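PDB 1WZN: SAM-dependent methyltransferase from Pyrococcus horikoshii, which probably transfers a methyl group from S-adenosylmethionine to an acceptor that is not known, leaving S-adenosylhomocysteine. Local coordinates for residues A[17-22]-A[52-57]; A[78-83]-A[90-95]. All blocks are in the same frame, centred on the assembly; numbering follows the deposited sequence.

Contact 1. Residues A[17-22]-A[52-57]. With SAH (S-adenosyl-L-homocysteine), chain F.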
loop_
_atom_site.group_PDB
_atom_site.type_symbol
_atom_site.label_atom_id
_atom_site.label_comp_id
_atom_site.label_asym_id
_atom_site.label_seq_id
_atom_site.Cartn_x
_atom_site.Cartn_y
_atom_site.Cartn_z
ATOM N N ARG A 17 -16.870 -22.974 2.307
ATOM C CA ARG A 17 -18.016 -23.135 1.414
ATOM C C ARG A 17 -17.600 -23.032 -0.057
ATOM O O ARG A 17 -18.111 -23.718 -0.932
ATOM C CB ARG A 17 -19.026 -22.038 1.751
ATOM C CG ARG A 17 -20.177 -21.962 0.749
ATOM C CD ARG A 17 -21.154 -20.826 1.084
ATOM N NE ARG A 17 -20.431 -19.571 1.312
ATOM C CZ ARG A 17 -19.864 -18.983 0.242
ATOM N NH1 ARG A 17 -19.978 -19.532 -0.954
ATOM N NH2 ARG A 17 -19.187 -17.842 0.397
ATOM N N ARG A 18 -16.656 -22.106 -0.316
ATOM C CA ARG A 18 -16.215 -21.888 -1.690
ATOM C C ARG A 18 -15.487 -23.108 -2.254
ATOM O O ARG A 18 -15.690 -23.524 -3.388
ATOM C CB ARG A 18 -15.286 -20.673 -1.702
ATOM C CG ARG A 18 -16.007 -19.392 -1.282
ATOM C CD ARG A 18 -15.121 -18.152 -1.441
ATOM N NE ARG A 18 -15.814 -16.960 -0.948
ATOM C CZ ARG A 18 -15.841 -16.770 0.384
ATOM N NH1 ARG A 18 -15.239 -17.627 1.189
ATOM N NH2 ARG A 18 -16.498 -15.721 0.889
ATOM N N ARG A 19 -14.579 -23.662 -1.432
ATOM C CA ARG A 19 -13.855 -24.847 -1.871
ATOM C C ARG A 19 -14.812 -25.962 -2.295
ATOM O O ARG A 19 -14.544 -26.734 -3.205
ATOM C CB ARG A 19 -12.977 -25.325 -0.713
ATOM C CG ARG A 19 -11.927 -26.342 -1.161
ATOM C CD ARG A 19 -12.192 -27.735 -0.581
ATOM N NE ARG A 19 -11.037 -28.611 -0.796
ATOM C CZ ARG A 19 -10.956 -29.249 -1.978
ATOM N NH1 ARG A 19 -11.891 -29.068 -2.895
ATOM N NH2 ARG A 19 -9.926 -30.064 -2.220
ATOM N N ILE A 20 -15.944 -26.046 -1.569
ATOM C CA ILE A 20 -16.918 -27.089 -1.872
ATOM C C ILE A 20 -17.679 -26.799 -3.168
ATOM O O ILE A 20 -18.029 -27.689 -3.933
ATOM C CB ILE A 20 -17.907 -27.177 -0.711
ATOM C CG1 ILE A 20 -17.224 -27.764 0.528
ATOM C CG2 ILE A 20 -19.072 -28.108 -1.089
ATOM C CD1 ILE A 20 -18.200 -27.952 1.692
ATOM N N GLU A 21 -17.972 -25.504 -3.383
ATOM C CA GLU A 21 -18.779 -25.139 -4.539
ATOM C C GLU A 21 -18.094 -25.483 -5.867
ATOM O O GLU A 21 -18.718 -25.563 -6.916
ATOM C CB GLU A 21 -19.076 -23.637 -4.467
ATOM C CG GLU A 21 -20.513 -23.348 -4.027
ATOM C CD GLU A 21 -20.590 -21.965 -3.423
ATOM O OE1 GLU A 21 -19.995 -21.050 -3.974
ATOM O OE2 GLU A 21 -21.259 -21.812 -2.401
ATOM N N ARG A 22 -16.757 -25.657 -5.807
ATOM C CA ARG A 22 -16.025 -25.944 -7.038
ATOM C C ARG A 22 -15.304 -27.297 -7.001
ATOM O O ARG A 22 -14.404 -27.573 -7.783
ATOM C CB ARG A 22 -15.036 -24.801 -7.300
ATOM C CG ARG A 22 -14.019 -24.602 -6.176
ATOM C CD ARG A 22 -12.952 -23.562 -6.554
ATOM N NE ARG A 22 -12.187 -23.142 -5.377
ATOM C CZ ARG A 22 -11.381 -24.060 -4.814
ATOM N NH1 ARG A 22 -11.329 -25.284 -5.309
ATOM N NH2 ARG A 22 -10.540 -23.692 -3.845
ATOM N N THR A 52 -12.790 -33.441 6.095
ATOM C CA THR A 52 -14.230 -33.709 6.084
ATOM C C THR A 52 -14.648 -34.444 4.811
ATOM O O THR A 52 -15.839 -34.644 4.554
ATOM C CB THR A 52 -15.048 -32.417 6.178
ATOM O OG1 THR A 52 -14.804 -31.620 5.011
ATOM C CG2 THR A 52 -14.671 -31.633 7.440
ATOM N N GLY A 53 -13.659 -34.832 4.012
ATOM C CA GLY A 53 -13.923 -35.586 2.798
ATOM C C GLY A 53 -14.565 -34.889 1.617
ATOM O O GLY A 53 -15.231 -35.543 0.807
ATOM N N ILE A 54 -14.356 -33.579 1.499
ATOM C CA ILE A 54 -14.931 -32.813 0.398
ATOM C C ILE A 54 -14.629 -33.464 -0.959
ATOM O O ILE A 54 -15.550 -33.851 -1.677
ATOM C CB ILE A 54 -14.451 -31.337 0.461
ATOM C CG1 ILE A 54 -15.125 -30.653 1.657
ATOM C CG2 ILE A 54 -14.801 -30.601 -0.827
ATOM C CD1 ILE A 54 -14.576 -29.286 2.009
ATOM N N PRO A 55 -13.342 -33.601 -1.333
ATOM C CA PRO A 55 -13.109 -34.242 -2.634
ATOM C C PRO A 55 -13.293 -35.768 -2.565
ATOM O O PRO A 55 -13.564 -36.417 -3.576
ATOM C CB PRO A 55 -11.673 -33.831 -2.972
ATOM C CG PRO A 55 -11.032 -33.717 -1.615
ATOM C CD PRO A 55 -12.097 -33.019 -0.795
ATOM N N THR A 56 -13.143 -36.327 -1.365
ATOM C CA THR A 56 -13.288 -37.766 -1.133
ATOM C C THR A 56 -14.675 -38.253 -1.573
ATOM O O THR A 56 -14.801 -39.231 -2.308
ATOM C CB THR A 56 -13.118 -38.098 0.372
ATOM O OG1 THR A 56 -12.031 -37.329 0.909
ATOM C CG2 THR A 56 -12.815 -39.581 0.566
ATOM N N LEU A 57 -15.711 -37.571 -1.101
ATOM C CA LEU A 57 -17.082 -37.927 -1.448
ATOM C C LEU A 57 -17.375 -37.692 -2.928
ATOM O O LEU A 57 -18.108 -38.463 -3.553
ATOM C CB LEU A 57 -18.071 -37.146 -0.575
ATOM C CG LEU A 57 -18.416 -37.796 0.778
ATOM C CD1 LEU A 57 -17.186 -37.825 1.677
ATOM C CD2 LEU A 57 -19.539 -37.021 1.447
HETATM N N SAH F . -8.185 -32.944 1.949
HETATM C CA SAH F . -9.243 -32.132 2.689
HETATM C CB SAH F . -8.785 -31.403 3.923
HETATM C CG SAH F . -7.715 -30.325 3.853
HETATM S SD SAH F . -7.420 -29.789 5.599
HETATM C C SAH F . -9.861 -31.130 1.613
HETATM O O SAH F . -9.442 -31.142 0.440
HETATM O OXT SAH F . -10.802 -30.354 2.046
HETATM C "C5'" SAH F . -5.881 -30.512 6.021
HETATM C "C4'" SAH F . -6.082 -31.952 6.702
HETATM O "O4'" SAH F . -4.739 -32.349 6.999
HETATM C "C3'" SAH F . -6.782 -31.962 8.042
HETATM O "O3'" SAH F . -7.976 -32.744 7.977
HETATM C "C2'" SAH F . -5.673 -32.526 9.022
HETATM O "O2'" SAH F . -6.227 -33.282 10.092
HETATM C "C1'" SAH F . -4.796 -33.330 8.079
HETATM N N9 SAH F . -3.541 -33.607 8.469
HETATM C C8 SAH F . -2.463 -32.808 8.825
HETATM N N7 SAH F . -1.384 -33.442 9.148
HETATM C C5 SAH F . -1.732 -34.814 9.008
HETATM C C6 SAH F . -0.964 -36.009 9.217
HETATM N N6 SAH F . 0.315 -36.013 9.615
HETATM N N1 SAH F . -1.646 -37.184 8.975
HETATM C C2 SAH F . -2.948 -37.223 8.569
HETATM N N3 SAH F . -3.716 -36.096 8.357
HETATM C C4 SAH F . -3.046 -34.935 8.596
#
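R19 sets its CG anti to the backbone N (chi1 -166°) and then bends at chi2 (-113°), a course that carries the chain obliquely across I54 and brings the guanidinium to the carboxylate of S-adenosylhomocysteine. This is the amino-acid end of the cofactor pocket in a Rossmann-like class I methyltransferase: T52 and G53 belong to the turn after strand 44-48, and G53 sits at the N-cap position of helix 54-61, with a positive phi that favours glycine. R19 NH2 reaches SAH O at 2.9 Å, but the N-H...O angle of 127° makes the bond weak. The same guanidinium is salt-bridged through NH1 to E26, which should help fix its rotation. P55 lies over one face of it, with its CD 3.9 Å from the plane and displaced toward the rim, while CD also sits 3.5 Å from SAH O. Lower down the chain, R19 CD rests on I54 CD1 at 3.8 Å. I20, one residue on, crosses I54 at about a right angle, and Y12, D13 and V23 also touch the I54 side chain. The tightest point across the two segments is carbon on carbon, I20 CG1 to I54 CD1 at 3.4 Å.

Contact 2. Residues A[78-83]-A[90-95]. With SO4 (sulfate ion), chain D.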
loop_
_atom_site.group_PDB
_atom_site.type_symbol
_atom_site.label_atom_id
_atom_site.label_comp_id
_atom_site.label_asym_id
_atom_site.label_seq_id
_atom_site.Cartn_x
_atom_site.Cartn_y
_atom_site.Cartn_z
ATOM N N VAL A 78 -17.202 -35.800 10.584
ATOM C CA VAL A 78 -17.965 -35.040 9.602
ATOM C C VAL A 78 -18.018 -35.783 8.275
ATOM O O VAL A 78 -19.068 -35.883 7.646
ATOM C CB VAL A 78 -17.329 -33.638 9.361
ATOM C CG1 VAL A 78 -18.132 -32.865 8.308
ATOM C CG2 VAL A 78 -17.271 -32.865 10.672
ATOM N N ALA A 79 -16.874 -36.300 7.841
ATOM C CA ALA A 79 -16.814 -37.039 6.584
ATOM C C ALA A 79 -17.770 -38.241 6.585
ATOM O O ALA A 79 -18.514 -38.457 5.624
ATOM C CB ALA A 79 -15.381 -37.505 6.322
ATOM N N ARG A 80 -17.753 -39.017 7.663
ATOM C CA ARG A 80 -18.619 -40.193 7.748
ATOM C C ARG A 80 -20.095 -39.820 7.748
ATOM O O ARG A 80 -20.923 -40.519 7.156
ATOM C CB ARG A 80 -18.298 -41.013 9.004
ATOM C CG ARG A 80 -16.915 -41.648 9.002
ATOM C CD ARG A 80 -16.801 -42.684 10.103
ATOM N NE ARG A 80 -15.461 -43.255 10.207
ATOM C CZ ARG A 80 -14.546 -42.870 11.091
ATOM N NH1 ARG A 80 -14.818 -41.906 11.956
ATOM N NH2 ARG A 80 -13.362 -43.467 11.121
ATOM N N ARG A 81 -20.422 -38.718 8.416
ATOM C CA ARG A 81 -21.801 -38.251 8.487
ATOM C C ARG A 81 -22.308 -37.925 7.085
ATOM O O ARG A 81 -23.404 -38.340 6.694
ATOM C CB ARG A 81 -21.886 -37.005 9.375
ATOM C CG ARG A 81 -23.290 -36.429 9.536
ATOM C CD ARG A 81 -23.250 -35.092 10.266
ATOM N NE ARG A 81 -22.548 -35.193 11.541
ATOM C CZ ARG A 81 -21.592 -34.353 11.933
ATOM N NH1 ARG A 81 -21.225 -33.349 11.145
ATOM N NH2 ARG A 81 -20.997 -34.521 13.104
ATOM N N LYS A 82 -21.506 -37.180 6.327
ATOM C CA LYS A 82 -21.885 -36.806 4.973
ATOM C C LYS A 82 -21.950 -38.013 4.044
ATOM O O LYS A 82 -22.844 -38.100 3.202
ATOM C CB LYS A 82 -20.910 -35.761 4.413
ATOM C CG LYS A 82 -20.978 -34.425 5.145
ATOM C CD LYS A 82 -20.139 -33.340 4.459
ATOM C CE LYS A 82 -18.671 -33.714 4.411
ATOM N NZ LYS A 82 -17.829 -32.654 3.767
ATOM N N ALA A 83 -21.010 -38.943 4.195
ATOM C CA ALA A 83 -21.001 -40.140 3.353
ATOM C C ALA A 83 -22.279 -40.948 3.595
ATOM O O ALA A 83 -22.930 -41.408 2.656
ATOM C CB ALA A 83 -19.766 -40.994 3.661
ATOM N N ILE A 90 -17.454 -45.340 1.746
ATOM C CA ILE A 90 -16.048 -44.952 1.806
ATOM C C ILE A 90 -15.465 -45.465 3.109
ATOM O O ILE A 90 -16.114 -45.409 4.150
ATOM C CB ILE A 90 -15.881 -43.406 1.793
ATOM C CG1 ILE A 90 -16.448 -42.828 0.492
ATOM C CG2 ILE A 90 -14.404 -43.037 1.963
ATOM C CD1 ILE A 90 -16.581 -41.305 0.487
ATOM N N GLU A 91 -14.246 -45.980 3.050
ATOM C CA GLU A 91 -13.590 -46.464 4.249
ATOM C C GLU A 91 -12.754 -45.311 4.814
ATOM O O GLU A 91 -11.745 -44.919 4.223
ATOM C CB GLU A 91 -12.688 -47.664 3.922
ATOM C CG GLU A 91 -11.774 -48.085 5.068
ATOM C CD GLU A 91 -10.982 -49.345 4.766
ATOM O OE1 GLU A 91 -10.629 -49.571 3.587
ATOM O OE2 GLU A 91 -10.698 -50.104 5.717
ATOM N N PHE A 92 -13.193 -44.755 5.939
ATOM C CA PHE A 92 -12.467 -43.663 6.582
ATOM C C PHE A 92 -11.635 -44.227 7.734
ATOM O O PHE A 92 -12.145 -44.967 8.580
ATOM C CB PHE A 92 -13.449 -42.598 7.087
ATOM C CG PHE A 92 -13.989 -41.712 5.996
ATOM C CD1 PHE A 92 -13.153 -40.806 5.343
ATOM C CD2 PHE A 92 -15.322 -41.793 5.605
ATOM C CE1 PHE A 92 -13.640 -39.988 4.313
ATOM C CE2 PHE A 92 -15.818 -40.986 4.582
ATOM C CZ PHE A 92 -14.977 -40.080 3.933
ATOM N N LEU A 93 -10.354 -43.873 7.752
ATOM C CA LEU A 93 -9.417 -44.355 8.764
ATOM C C LEU A 93 -8.691 -43.211 9.457
ATOM O O LEU A 93 -8.375 -42.203 8.829
ATOM C CB LEU A 93 -8.355 -45.238 8.106
ATOM C CG LEU A 93 -8.819 -46.378 7.199
ATOM C CD1 LEU A 93 -7.636 -46.930 6.408
ATOM C CD2 LEU A 93 -9.457 -47.454 8.046
ATOM N N GLN A 94 -8.403 -43.390 10.741
ATOM C CA GLN A 94 -7.663 -42.382 11.492
ATOM C C GLN A 94 -6.214 -42.827 11.516
ATOM O O GLN A 94 -5.922 -44.017 11.665
ATOM C CB GLN A 94 -8.187 -42.268 12.925
ATOM C CG GLN A 94 -7.521 -41.158 13.767
ATOM C CD GLN A 94 -6.100 -41.496 14.201
ATOM O OE1 GLN A 94 -5.815 -42.629 14.596
ATOM N NE2 GLN A 94 -5.206 -40.506 14.147
ATOM N N GLY A 95 -5.304 -41.874 11.357
ATOM C CA GLY A 95 -3.893 -42.202 11.371
ATOM C C GLY A 95 -3.062 -41.090 10.769
ATOM O O GLY A 95 -3.590 -40.171 10.139
HETATM S S SO4 D . -22.682 -37.834 14.057
HETATM O O1 SO4 D . -21.423 -38.601 14.116
HETATM O O2 SO4 D . -23.151 -37.745 12.659
HETATM O O3 SO4 D . -22.453 -36.478 14.590
HETATM O O4 SO4 D . -23.705 -38.520 14.872
HETATM O O HOH W 1 -15.662 -45.146 7.506
#
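R80 and F92 run side by side with their chains pointing opposite ways, and the arginine is worth following outward from CB. With CG anti to the carbonyl carbon (chi1 -66°), the chain leaves helix 73-85 and passes F92, with CG 3.8 Å from F92 CD2. From CG to NE it runs extended; NE passes 3.8 Å from F92 CB and makes a weak bond to a water that also accepts from F92 N. At the tip, NH2 donates to F92 O at 3.2 Å with an N-H...O angle of 150°, arriving from well above the carbonyl plane, while NH1 turns to a salt bridge with E73. The guanidinium thus joins the start of its own helix to the strand backbone. Neighbouring R81 binds a sulfate through NE and NH2. Helix 73-85 is the crossover of a beta-alpha-beta unit between strands 65-70 and 91-94; its segment 78-83 runs nearly antiparallel to strand 91-94, the two short axes 9.5 Å apart. F92 contributes the largest buried area here. A79 CB makes a CH-pi contact over one ring face, 3.8 Å from the centroid, and I90 CG2 lies over the opposite face. A83 CB approaches the ring edge, 4.1 Å from F92 CE2.

Overall arrangement
The centres of contacts 1 and 2 lie 14 Å apart, and the two touch directly where the turn at T52 and the start of helix 54-61 meet helix 73-85: T52 O is 3.4 Å from A79 CB, and L57 CD2 is 3.5 Å from K82 CB. K82 NZ makes a weak hydrogen bond to T52 O and a salt bridge to D13, whose side chain also meets I20. Contact 1 forms part of the pocket wall, with R19, I54 and P55 among its 19 residues. Contact 2 stands behind the pocket, with the A79 side chain about 9 Å from the ligand, though G95, at the end of its strand segment, touches it. F92 reaches back too, packing on T56 of the 52-57 segment and on C50 just before it.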